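Side-chain contacts in transcriptional regulator, TetR family (Vibrio parahaemolyticus, PDB 3HE0), which probably binds regulatory DNA and controls transcription as a TetR-family regulator: residues 41-44 against 45-49; 53-56 against 57-61; 63-66 against 67-71; 88-91 against 92-96. One frame throughout, in Å; residues are numbered along the deposited sequence.

Contact 1: residues 41-44 against 45-49; sequences AGVA and AGTIY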
loop_
_atom_site.group_PDB
_atom_site.type_symbol
_atom_site.label_atom_id
_atom_site.label_comp_id
_atom_site.label_asym_id
_atom_site.label_seq_id
_atom_site.Cartn_x
_atom_site.Cartn_y
_atom_site.Cartn_z
ATOM N N ALA A 41 -11.634 -18.746 18.792
ATOM C CA ALA A 41 -12.748 -17.944 19.234
ATOM C C ALA A 41 -13.338 -18.539 20.493
ATOM O O ALA A 41 -14.111 -17.886 21.184
ATOM C CB ALA A 41 -13.802 -17.847 18.153
ATOM N N GLY A 42 -12.980 -19.781 20.793
ATOM C CA GLY A 42 -13.509 -20.450 21.954
ATOM C C GLY A 42 -14.965 -20.811 21.757
ATOM O O GLY A 42 -15.768 -20.594 22.649
ATOM N N VAL A 43 -15.320 -21.334 20.582
ATOM C CA VAL A 43 -16.688 -21.776 20.352
ATOM C C VAL A 43 -16.644 -23.103 19.639
ATOM O O VAL A 43 -15.657 -23.420 18.997
ATOM C CB VAL A 43 -17.440 -20.761 19.503
ATOM C CG1 VAL A 43 -17.435 -19.395 20.191
ATOM C CG2 VAL A 43 -16.813 -20.685 18.100
ATOM N N ALA A 44 -17.712 -23.877 19.732
ATOM C CA ALA A 44 -17.847 -25.087 18.894
ATOM C C ALA A 44 -17.894 -24.709 17.417
ATOM O O ALA A 44 -18.372 -23.615 17.062
ATOM C CB ALA A 44 -19.087 -25.863 19.274
ATOM N N ALA A 45 -17.413 -25.597 16.539
ATOM C CA ALA A 45 -17.532 -25.372 15.068
ATOM C C ALA A 45 -18.950 -25.051 14.673
ATOM O O ALA A 45 -19.193 -24.196 13.826
ATOM C CB ALA A 45 -17.079 -26.606 14.302
ATOM N N GLY A 46 -19.903 -25.764 15.263
ATOM C CA GLY A 46 -21.303 -25.563 14.912
ATOM C C GLY A 46 -21.769 -24.143 15.180
ATOM O O GLY A 46 -22.565 -23.609 14.436
ATOM N N THR A 47 -21.247 -23.524 16.240
ATOM C CA THR A 47 -21.560 -22.131 16.525
ATOM C C THR A 47 -21.197 -21.200 15.357
ATOM O O THR A 47 -21.914 -20.259 15.087
ATOM C CB THR A 47 -20.885 -21.684 17.823
ATOM O OG1 THR A 47 -21.435 -22.479 18.884
ATOM C CG2 THR A 47 -21.105 -20.202 18.116
ATOM N N ILE A 48 -20.109 -21.466 14.658
ATOM C CA ILE A 48 -19.713 -20.583 13.581
ATOM C C ILE A 48 -20.760 -20.560 12.473
ATOM O O ILE A 48 -21.028 -19.509 11.864
ATOM C CB ILE A 48 -18.355 -20.970 12.996
ATOM C CG1 ILE A 48 -17.276 -20.722 14.053
ATOM C CG2 ILE A 48 -18.056 -20.158 11.680
ATOM C CD1 ILE A 48 -16.036 -21.489 13.835
ATOM N N TYR A 49 -21.349 -21.717 12.208
ATOM C CA TYR A 49 -22.362 -21.834 11.168
ATOM C C TYR A 49 -23.729 -21.277 11.535
ATOM O O TYR A 49 -24.595 -21.184 10.675
ATOM C CB TYR A 49 -22.439 -23.276 10.672
ATOM C CG TYR A 49 -21.133 -23.653 9.978
ATOM C CD1 TYR A 49 -20.859 -23.194 8.707
ATOM C CD2 TYR A 49 -20.184 -24.432 10.605
ATOM C CE1 TYR A 49 -19.688 -23.510 8.056
ATOM C CE2 TYR A 49 -19.001 -24.769 9.959
ATOM C CZ TYR A 49 -18.764 -24.301 8.678
ATOM O OH TYR A 49 -17.590 -24.595 8.011
HETATM O O HOH W 1 -20.064 -22.496 21.589
#

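Contact 2: residues 53-56 against 57-61; sequences SDKE and HLLEE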
loop_
_atom_site.group_PDB
_atom_site.type_symbol
_atom_site.label_atom_id
_atom_site.label_comp_id
_atom_site.label_asym_id
_atom_site.label_seq_id
_atom_site.Cartn_x
_atom_site.Cartn_y
_atom_site.Cartn_z
ATOM N N SER A 53 -22.567 -18.522 6.739
ATOM C CA SER A 53 -22.942 -19.706 5.970
ATOM C C SER A 53 -21.741 -20.554 5.585
ATOM O O SER A 53 -21.833 -21.756 5.591
ATOM C CB SER A 53 -23.746 -19.342 4.728
ATOM O OG SER A 53 -23.247 -18.177 4.121
ATOM N N ASP A 54 -20.598 -19.940 5.338
ATOM C CA ASP A 54 -19.421 -20.656 4.897
ATOM C C ASP A 54 -18.197 -19.739 4.993
ATOM O O ASP A 54 -18.315 -18.544 5.350
ATOM C CB ASP A 54 -19.630 -21.127 3.445
ATOM C CG ASP A 54 -19.879 -19.976 2.476
ATOM O OD1 ASP A 54 -19.511 -18.839 2.750
ATOM O OD2 ASP A 54 -20.455 -20.201 1.411
ATOM N N LYS A 55 -17.027 -20.289 4.664
ATOM C CA LYS A 55 -15.767 -19.559 4.832
ATOM C C LYS A 55 -15.809 -18.276 4.050
ATOM O O LYS A 55 -15.412 -17.231 4.545
ATOM C CB LYS A 55 -14.576 -20.416 4.381
ATOM C CG LYS A 55 -13.180 -19.813 4.684
ATOM C CD LYS A 55 -12.067 -20.915 4.621
ATOM C CE LYS A 55 -11.002 -20.669 3.530
ATOM N NZ LYS A 55 -9.769 -19.931 4.046
ATOM N N GLU A 56 -16.332 -18.353 2.832
ATOM C CA GLU A 56 -16.326 -17.213 1.915
ATOM C C GLU A 56 -17.167 -16.074 2.459
ATOM O O GLU A 56 -16.762 -14.923 2.416
ATOM C CB GLU A 56 -16.848 -17.635 0.540
ATOM C CG GLU A 56 -16.089 -18.804 -0.067
ATOM C CD GLU A 56 -16.716 -20.195 0.192
ATOM O OE1 GLU A 56 -16.763 -20.676 1.369
ATOM O OE2 GLU A 56 -17.141 -20.831 -0.827
ATOM N N HIS A 57 -18.324 -16.395 3.029
ATOM C CA HIS A 57 -19.149 -15.334 3.638
ATOM C C HIS A 57 -18.495 -14.725 4.845
ATOM O O HIS A 57 -18.502 -13.514 5.010
ATOM C CB HIS A 57 -20.560 -15.836 3.959
ATOM C CG HIS A 57 -21.422 -15.926 2.755
ATOM N ND1 HIS A 57 -21.445 -17.040 1.942
ATOM C CD2 HIS A 57 -22.247 -15.020 2.189
ATOM C CE1 HIS A 57 -22.289 -16.831 0.948
ATOM N NE2 HIS A 57 -22.769 -15.605 1.060
ATOM N N LEU A 58 -17.879 -15.563 5.657
ATOM C CA LEU A 58 -17.074 -15.065 6.783
ATOM C C LEU A 58 -16.006 -14.080 6.306
ATOM O O LEU A 58 -15.863 -13.022 6.877
ATOM C CB LEU A 58 -16.422 -16.210 7.546
ATOM C CG LEU A 58 -15.463 -15.859 8.674
ATOM C CD1 LEU A 58 -16.150 -15.058 9.789
ATOM C CD2 LEU A 58 -14.915 -17.193 9.190
ATOM N N LEU A 59 -15.278 -14.419 5.246
ATOM C CA LEU A 59 -14.209 -13.517 4.750
ATOM C C LEU A 59 -14.760 -12.145 4.363
ATOM O O LEU A 59 -14.169 -11.112 4.697
ATOM C CB LEU A 59 -13.398 -14.167 3.591
ATOM C CG LEU A 59 -12.674 -15.473 4.016
ATOM C CD1 LEU A 59 -11.833 -16.156 2.937
ATOM C CD2 LEU A 59 -11.800 -15.234 5.236
ATOM N N GLU A 60 -15.907 -12.120 3.702
ATOM C CA GLU A 60 -16.505 -10.849 3.294
ATOM C C GLU A 60 -16.868 -10.000 4.492
ATOM O O GLU A 60 -16.739 -8.767 4.459
ATOM C CB GLU A 60 -17.752 -11.090 2.431
ATOM C CG GLU A 60 -18.394 -9.811 1.898
ATOM C CD GLU A 60 -17.431 -8.951 1.011
ATOM O OE1 GLU A 60 -16.473 -9.494 0.371
ATOM O OE2 GLU A 60 -17.636 -7.708 0.983
ATOM N N GLU A 61 -17.339 -10.662 5.546
ATOM C CA GLU A 61 -17.754 -9.966 6.750
ATOM C C GLU A 61 -16.522 -9.463 7.444
ATOM O O GLU A 61 -16.556 -8.420 8.069
ATOM C CB GLU A 61 -18.529 -10.890 7.705
ATOM C CG GLU A 61 -19.872 -11.321 7.184
ATOM C CD GLU A 61 -20.723 -10.112 6.838
ATOM O OE1 GLU A 61 -20.842 -9.214 7.707
ATOM O OE2 GLU A 61 -21.219 -10.019 5.684
#

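Contact 3: residues 63-66 against 67-71; sequences RLNV and AKRIA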
loop_
_atom_site.group_PDB
_atom_site.type_symbol
_atom_site.label_atom_id
_atom_site.label_comp_id
_atom_site.label_asym_id
_atom_site.label_seq_id
_atom_site.Cartn_x
_atom_site.Cartn_y
_atom_site.Cartn_z
ATOM N N ARG A 63 -13.723 -8.435 5.841
ATOM C CA ARG A 63 -13.338 -7.214 5.085
ATOM C C ARG A 63 -14.190 -6.039 5.508
ATOM O O ARG A 63 -13.667 -4.944 5.741
ATOM C CB ARG A 63 -13.463 -7.394 3.577
ATOM C CG ARG A 63 -12.553 -8.473 3.006
ATOM C CD ARG A 63 -12.776 -8.665 1.502
ATOM N NE ARG A 63 -12.165 -9.925 1.067
ATOM C CZ ARG A 63 -12.823 -11.063 0.812
ATOM N NH1 ARG A 63 -14.164 -11.144 0.878
ATOM N NH2 ARG A 63 -12.127 -12.141 0.462
ATOM N N LEU A 64 -15.504 -6.254 5.623
ATOM C CA LEU A 64 -16.395 -5.123 5.910
ATOM C C LEU A 64 -16.159 -4.639 7.310
ATOM O O LEU A 64 -16.215 -3.420 7.564
ATOM C CB LEU A 64 -17.878 -5.469 5.719
ATOM C CG LEU A 64 -18.267 -5.743 4.258
ATOM C CD1 LEU A 64 -19.717 -6.218 4.110
ATOM C CD2 LEU A 64 -17.950 -4.509 3.376
ATOM N N ASN A 65 -15.899 -5.577 8.227
ATOM C CA ASN A 65 -15.703 -5.208 9.612
ATOM C C ASN A 65 -14.366 -4.428 9.794
ATOM O O ASN A 65 -14.320 -3.416 10.535
ATOM C CB ASN A 65 -15.746 -6.457 10.532
ATOM C CG ASN A 65 -15.451 -6.119 11.992
ATOM O OD1 ASN A 65 -16.231 -5.438 12.641
ATOM N ND2 ASN A 65 -14.347 -6.602 12.509
ATOM N N VAL A 66 -13.309 -4.899 9.120
ATOM C CA VAL A 66 -12.011 -4.184 9.128
ATOM C C VAL A 66 -12.136 -2.740 8.548
ATOM O O VAL A 66 -11.724 -1.757 9.158
ATOM C CB VAL A 66 -10.945 -4.984 8.376
ATOM C CG1 VAL A 66 -9.737 -4.074 8.022
ATOM C CG2 VAL A 66 -10.514 -6.207 9.217
ATOM N N ALA A 67 -12.795 -2.618 7.420
ATOM C CA ALA A 67 -13.096 -1.296 6.844
ATOM C C ALA A 67 -13.855 -0.396 7.849
ATOM O O ALA A 67 -13.583 0.808 7.981
ATOM C CB ALA A 67 -13.887 -1.446 5.539
ATOM N N LYS A 68 -14.777 -0.974 8.596
ATOM C CA LYS A 68 -15.569 -0.144 9.509
ATOM C C LYS A 68 -14.697 0.366 10.647
ATOM O O LYS A 68 -14.814 1.508 11.095
ATOM C CB LYS A 68 -16.776 -0.928 10.037
ATOM C CG LYS A 68 -17.670 -0.162 11.072
ATOM C CD LYS A 68 -17.954 1.328 10.658
ATOM C CE LYS A 68 -19.441 1.736 10.816
ATOM N NZ LYS A 68 -20.011 1.397 12.184
ATOM N N ARG A 69 -13.809 -0.486 11.125
ATOM C CA ARG A 69 -12.951 -0.110 12.225
ATOM C C ARG A 69 -11.932 0.950 11.790
ATOM O O ARG A 69 -11.709 1.934 12.494
ATOM C CB ARG A 69 -12.254 -1.357 12.767
ATOM C CG ARG A 69 -13.237 -2.365 13.416
ATOM C CD ARG A 69 -12.666 -2.909 14.651
ATOM N NE ARG A 69 -11.802 -4.043 14.386
ATOM C CZ ARG A 69 -10.627 -4.275 14.966
ATOM N NH1 ARG A 69 -9.975 -5.379 14.639
ATOM N NH2 ARG A 69 -10.074 -3.416 15.829
ATOM N N ILE A 70 -11.350 0.747 10.610
ATOM C CA ILE A 70 -10.425 1.717 10.044
ATOM C C ILE A 70 -11.144 3.072 9.945
ATOM O O ILE A 70 -10.647 4.070 10.486
ATOM C CB ILE A 70 -9.850 1.233 8.717
ATOM C CG1 ILE A 70 -8.923 0.052 8.988
ATOM C CG2 ILE A 70 -9.052 2.364 8.013
ATOM C CD1 ILE A 70 -8.541 -0.731 7.734
ATOM N N ALA A 71 -12.353 3.080 9.387
ATOM C CA ALA A 71 -13.112 4.336 9.226
ATOM C C ALA A 71 -13.332 5.059 10.542
ATOM O O ALA A 71 -13.144 6.289 10.620
ATOM C CB ALA A 71 -14.437 4.105 8.502
#

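Contact 4: residues 88-91 against 92-96; sequences YRTM and WLNIW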
loop_
_atom_site.group_PDB
_atom_site.type_symbol
_atom_site.label_atom_id
_atom_site.label_comp_id
_atom_site.label_asym_id
_atom_site.label_seq_id
_atom_site.Cartn_x
_atom_site.Cartn_y
_atom_site.Cartn_z
ATOM N N TYR A 88 -8.068 17.920 9.019
ATOM C CA TYR A 88 -7.101 17.224 8.171
ATOM C C TYR A 88 -5.970 16.637 9.025
ATOM O O TYR A 88 -5.664 15.447 8.929
ATOM C CB TYR A 88 -6.558 18.153 7.085
ATOM C CG TYR A 88 -5.508 17.494 6.224
ATOM C CD1 TYR A 88 -5.863 16.699 5.153
ATOM C CD2 TYR A 88 -4.162 17.635 6.503
ATOM C CE1 TYR A 88 -4.884 16.066 4.369
ATOM C CE2 TYR A 88 -3.178 17.016 5.708
ATOM C CZ TYR A 88 -3.554 16.238 4.657
ATOM O OH TYR A 88 -2.601 15.623 3.884
ATOM N N ARG A 89 -5.395 17.466 9.901
ATOM C CA ARG A 89 -4.276 17.038 10.731
ATOM C C ARG A 89 -4.675 15.894 11.639
ATOM O O ARG A 89 -3.885 14.965 11.853
ATOM C CB ARG A 89 -3.725 18.206 11.574
ATOM C CG ARG A 89 -2.495 17.850 12.446
ATOM C CD ARG A 89 -1.937 19.038 13.264
ATOM N NE ARG A 89 -1.193 19.937 12.397
ATOM C CZ ARG A 89 -1.675 21.050 11.843
ATOM N NH1 ARG A 89 -0.890 21.780 11.058
ATOM N NH2 ARG A 89 -2.935 21.449 12.071
ATOM N N THR A 90 -5.876 15.960 12.210
ATOM C CA THR A 90 -6.307 14.926 13.126
ATOM C C THR A 90 -6.341 13.565 12.422
ATOM O O THR A 90 -5.756 12.592 12.892
ATOM C CB THR A 90 -7.706 15.245 13.748
ATOM O OG1 THR A 90 -7.667 16.529 14.372
ATOM C CG2 THR A 90 -8.105 14.221 14.792
HETATM N N MSE A 91 -7.035 13.510 11.295
HETATM C CA MSE A 91 -7.190 12.274 10.550
HETATM C C MSE A 91 -5.835 11.787 10.050
HETATM O O MSE A 91 -5.560 10.592 10.082
HETATM C CB MSE A 91 -8.139 12.473 9.367
HETATM C CG MSE A 91 -9.574 12.663 9.801
HETATM SE SE MSE A 91 -10.724 13.077 8.288
HETATM C CE MSE A 91 -12.428 13.131 9.238
ATOM N N TRP A 92 -4.992 12.713 9.605
ATOM C CA TRP A 92 -3.666 12.349 9.086
ATOM C C TRP A 92 -2.909 11.625 10.192
ATOM O O TRP A 92 -2.309 10.591 9.963
ATOM C CB TRP A 92 -2.915 13.609 8.637
ATOM C CG TRP A 92 -1.749 13.375 7.762
ATOM C CD1 TRP A 92 -1.665 13.608 6.408
ATOM C CD2 TRP A 92 -0.469 12.880 8.159
ATOM N NE1 TRP A 92 -0.410 13.281 5.951
ATOM C CE2 TRP A 92 0.339 12.838 7.013
ATOM C CE3 TRP A 92 0.078 12.487 9.381
ATOM C CZ2 TRP A 92 1.642 12.388 7.052
ATOM C CZ3 TRP A 92 1.377 12.054 9.409
ATOM C CH2 TRP A 92 2.143 12.007 8.253
ATOM N N LEU A 93 -2.960 12.169 11.403
ATOM C CA LEU A 93 -2.253 11.588 12.557
ATOM C C LEU A 93 -2.910 10.302 13.049
ATOM O O LEU A 93 -2.230 9.375 13.487
ATOM C CB LEU A 93 -2.154 12.592 13.709
ATOM C CG LEU A 93 -1.083 13.669 13.523
ATOM C CD1 LEU A 93 -1.147 14.699 14.661
ATOM C CD2 LEU A 93 0.320 13.059 13.446
ATOM N N ASN A 94 -4.230 10.225 12.978
ATOM C CA ASN A 94 -4.887 8.936 13.237
ATOM C C ASN A 94 -4.373 7.878 12.247
ATOM O O ASN A 94 -4.166 6.711 12.603
ATOM C CB ASN A 94 -6.423 9.043 13.128
ATOM C CG ASN A 94 -7.052 9.859 14.257
ATOM O OD1 ASN A 94 -6.475 9.990 15.317
ATOM N ND2 ASN A 94 -8.253 10.408 14.020
ATOM N N ILE A 95 -4.195 8.263 10.990
ATOM C CA ILE A 95 -3.728 7.287 10.007
ATOM C C ILE A 95 -2.324 6.847 10.402
ATOM O O ILE A 95 -2.023 5.674 10.364
ATOM C CB ILE A 95 -3.768 7.808 8.540
ATOM C CG1 ILE A 95 -5.207 7.944 8.055
ATOM C CG2 ILE A 95 -2.991 6.847 7.576
ATOM C CD1 ILE A 95 -5.347 8.855 6.796
ATOM N N TRP A 96 -1.482 7.794 10.796
ATOM C CA TRP A 96 -0.103 7.499 11.150
ATOM C C TRP A 96 -0.052 6.500 12.299
ATOM O O TRP A 96 0.747 5.571 12.302
ATOM C CB TRP A 96 0.596 8.798 11.567
ATOM C CG TRP A 96 2.006 8.674 11.958
ATOM C CD1 TRP A 96 2.491 8.560 13.203
ATOM C CD2 TRP A 96 3.129 8.693 11.088
ATOM N NE1 TRP A 96 3.861 8.483 13.179
ATOM C CE2 TRP A 96 4.276 8.575 11.883
ATOM C CE3 TRP A 96 3.272 8.816 9.712
ATOM C CZ2 TRP A 96 5.548 8.541 11.352
ATOM C CZ3 TRP A 96 4.537 8.785 9.180
ATOM C CH2 TRP A 96 5.667 8.659 9.999
#

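Contact 1: residues 41-44 against 45-49
Ala44 and Thr47 meet at a flat peptide group, since no aromatic ring or side-chain amide takes part across this turn. The carbonyl oxygen of the Ala44 peptide receives Thr47 N, and the Thr47 side chain packs against the same atom. The bond from Thr47 N to Ala44 O is weak, 3.0 Å long with an N-H...O angle of only 125°. Thr47 CB lies 3.3 Å from Ala44 O. The threonine OG1 is anti to its own carbonyl carbon (chi1 -63°), which turns the hydroxyl toward a water. That water links Thr47 OG1, at 3.0 Å, to Ala44 N, at 3.3 Å, where the water accepts.

On the apolar side, Val43 CB packs 3.9 Å from Thr47 CB. Val43 CG2 meets Ile48 CG1 at 4.1 Å, the two side chains crossing at about a right angle. Val43 and Ile48 also both touch Ala38 of helix 34-41.

This is the turn of the predicted helix-turn-helix. Gly42, with positive phi, is the C-prime residue of a Schellman motif that ends helix 34-41. Short helix 45-49 then starts, probably the recognition helix, as in other TetR proteins. The chemistry implies a turn that combines light apolar packing, one weak backbone bond and a water bridge.

Contact 2: residues 53-56 against 57-61
Asp54 and His57 are brought together by their first torsions. In Asp54, CG sits between the backbone N and the carbonyl carbon (chi1 60°), which swings the carboxylate over the first turn of the helix. In His57, CG is anti to the carbonyl carbon (chi1 -77°), which brings the ring back toward Asp54.

The motif is an N-cap. Asp54 stands right before helix 55-74 and takes the amide of His57 on OD1. The distance from His57 N to Asp54 OD1 is 2.7 Å, and the amide comes in nearly along the C-O axis. The same oxygen accepts from the ring. His57 ND1 lies 2.8 Å from Asp54 OD1, which is close to the ring plane but is met from well above the carboxylate plane. A weak bond also runs from ND1 to OD2. Two good bonds on one oxygen should fix the rotation of both groups. The negative carboxylate at the helix start probably also suits the helix dipole and may raise the basicity of the imidazole.

Ser53 OG lies over one face of the ring, toward its rim, 3.2 Å from His57 CG.

On the inner side of the helix, Leu58 packs on Leu17 of helix 13-27 and on Leu37 of helix 34-41. Lys55 NZ bonds to Leu32 O. Leu58 N bonds to Asp54 O at 3.0 Å, and Leu59 N to Lys55 O at 2.9 Å. Leu59 CG rests 3.3 Å from Lys55 O.

Contact 3: residues 63-66 against 67-71
Val66 and Ile70 form the tight part of this contact, one turn apart on helix 55-74. In TetR-family proteins the corresponding long helix links the DNA-binding domain to the C-terminal domain. Val66 CG1 is anti to the backbone N (chi1 163°), which points it along the helix toward Ile70. It meets Ile70 CD1 at 3.6 Å, the chains set at a slant to each other. Both residues also pack on helix 102-107, Val66 on Ile106 and Ile70 on Leu103. Val66 and the neighbouring Ala67 are buried, and Ala67 CB lies 3.5 Å from Arg63 O.

The other part is looser and more polar, with Arg69 and Lys68 on the exposed side. Asn65 ND2 stands 4.1 Å from Arg69 NE, at the edge of the guanidinium. Both are donors and they stand too far apart to bond. The amide and guanidinium planes are 34° apart. Arg69 NH1 instead forms a salt bridge with Glu21 of helix 13-27. A sulfate ion lies close to the Asn65 side chain. The bent chain of Lys68 leads away from the contact.

Beneath both parts run the usual helical backbone bonds. Ile70 N bonds to Val66 O at 2.9 Å, and Ile70 CG1 lies 3.3 Å from that same oxygen.

Contact 4: residues 88-91 against 92-96
Tyr88 and Trp92 lie side by side and point the same way, because CG is anti to the backbone N in each (chi1 177° and -164°). Tyr88 OH reaches the edge of the indole, 3.4 Å from Trp92 CD1. Tyr88 CZ is 3.7 Å from that carbon. The phenol ring and the five-membered ring are inclined by 49°, an oblique pairing. Next to it, Arg89 CG touches Leu93 CD1 at 4.1 Å, the two chains again alongside. Thr90 CG2 stands 3.9 Å from Asn94 ND2.

These pairs are successive i to i+4 neighbours on helix 84-97, within the all-helical C-terminal domain of the TetR fold. Their backbones are bonded in the same register, with Asn94 N to Thr90 O at 2.8 Å.

Further out, neighbouring parts of the fold hold the side chains. Tyr88 OH bonds to Ser189 OG, its ring meets Trp190 edge-to-face, and Trp92 packs on Ile186, all on helix 179-193. From the same helix Glu183 forms a salt bridge with Arg89 NH1, consistent with the arginine end turning away from Leu93. Asn94 ND2 gives hydrogen bonds to Ala76 O and Val74 O. Thr90 OG1 bonds to Glu86 O, within helix 84-97 itself.

Overall arrangement
All four contacts are local and come in series along the chain. Contacts 1 and 2 lie in the DNA-binding region, where Tyr49 packs on Asp54. Contacts 2 and 3 share helix 55-74, with centres about 15 Å apart. Contact 3 is closest to the centre of the chain. Contact 4 lies in the C-terminal domain, its centre about 38 Å from that of contact 1. Contacts 1, 2 and 3 each include exposed residues, contact 3 despite its central position. Contact 4 has none among those that touch. Chemistry differs too. Contact 1 mixes light apolar packing with a water bridge, contact 2 is a polar helix cap, contact 3 is aliphatic with a charged flank, and contact 4 combines an aromatic pair with aliphatic and polar neighbours.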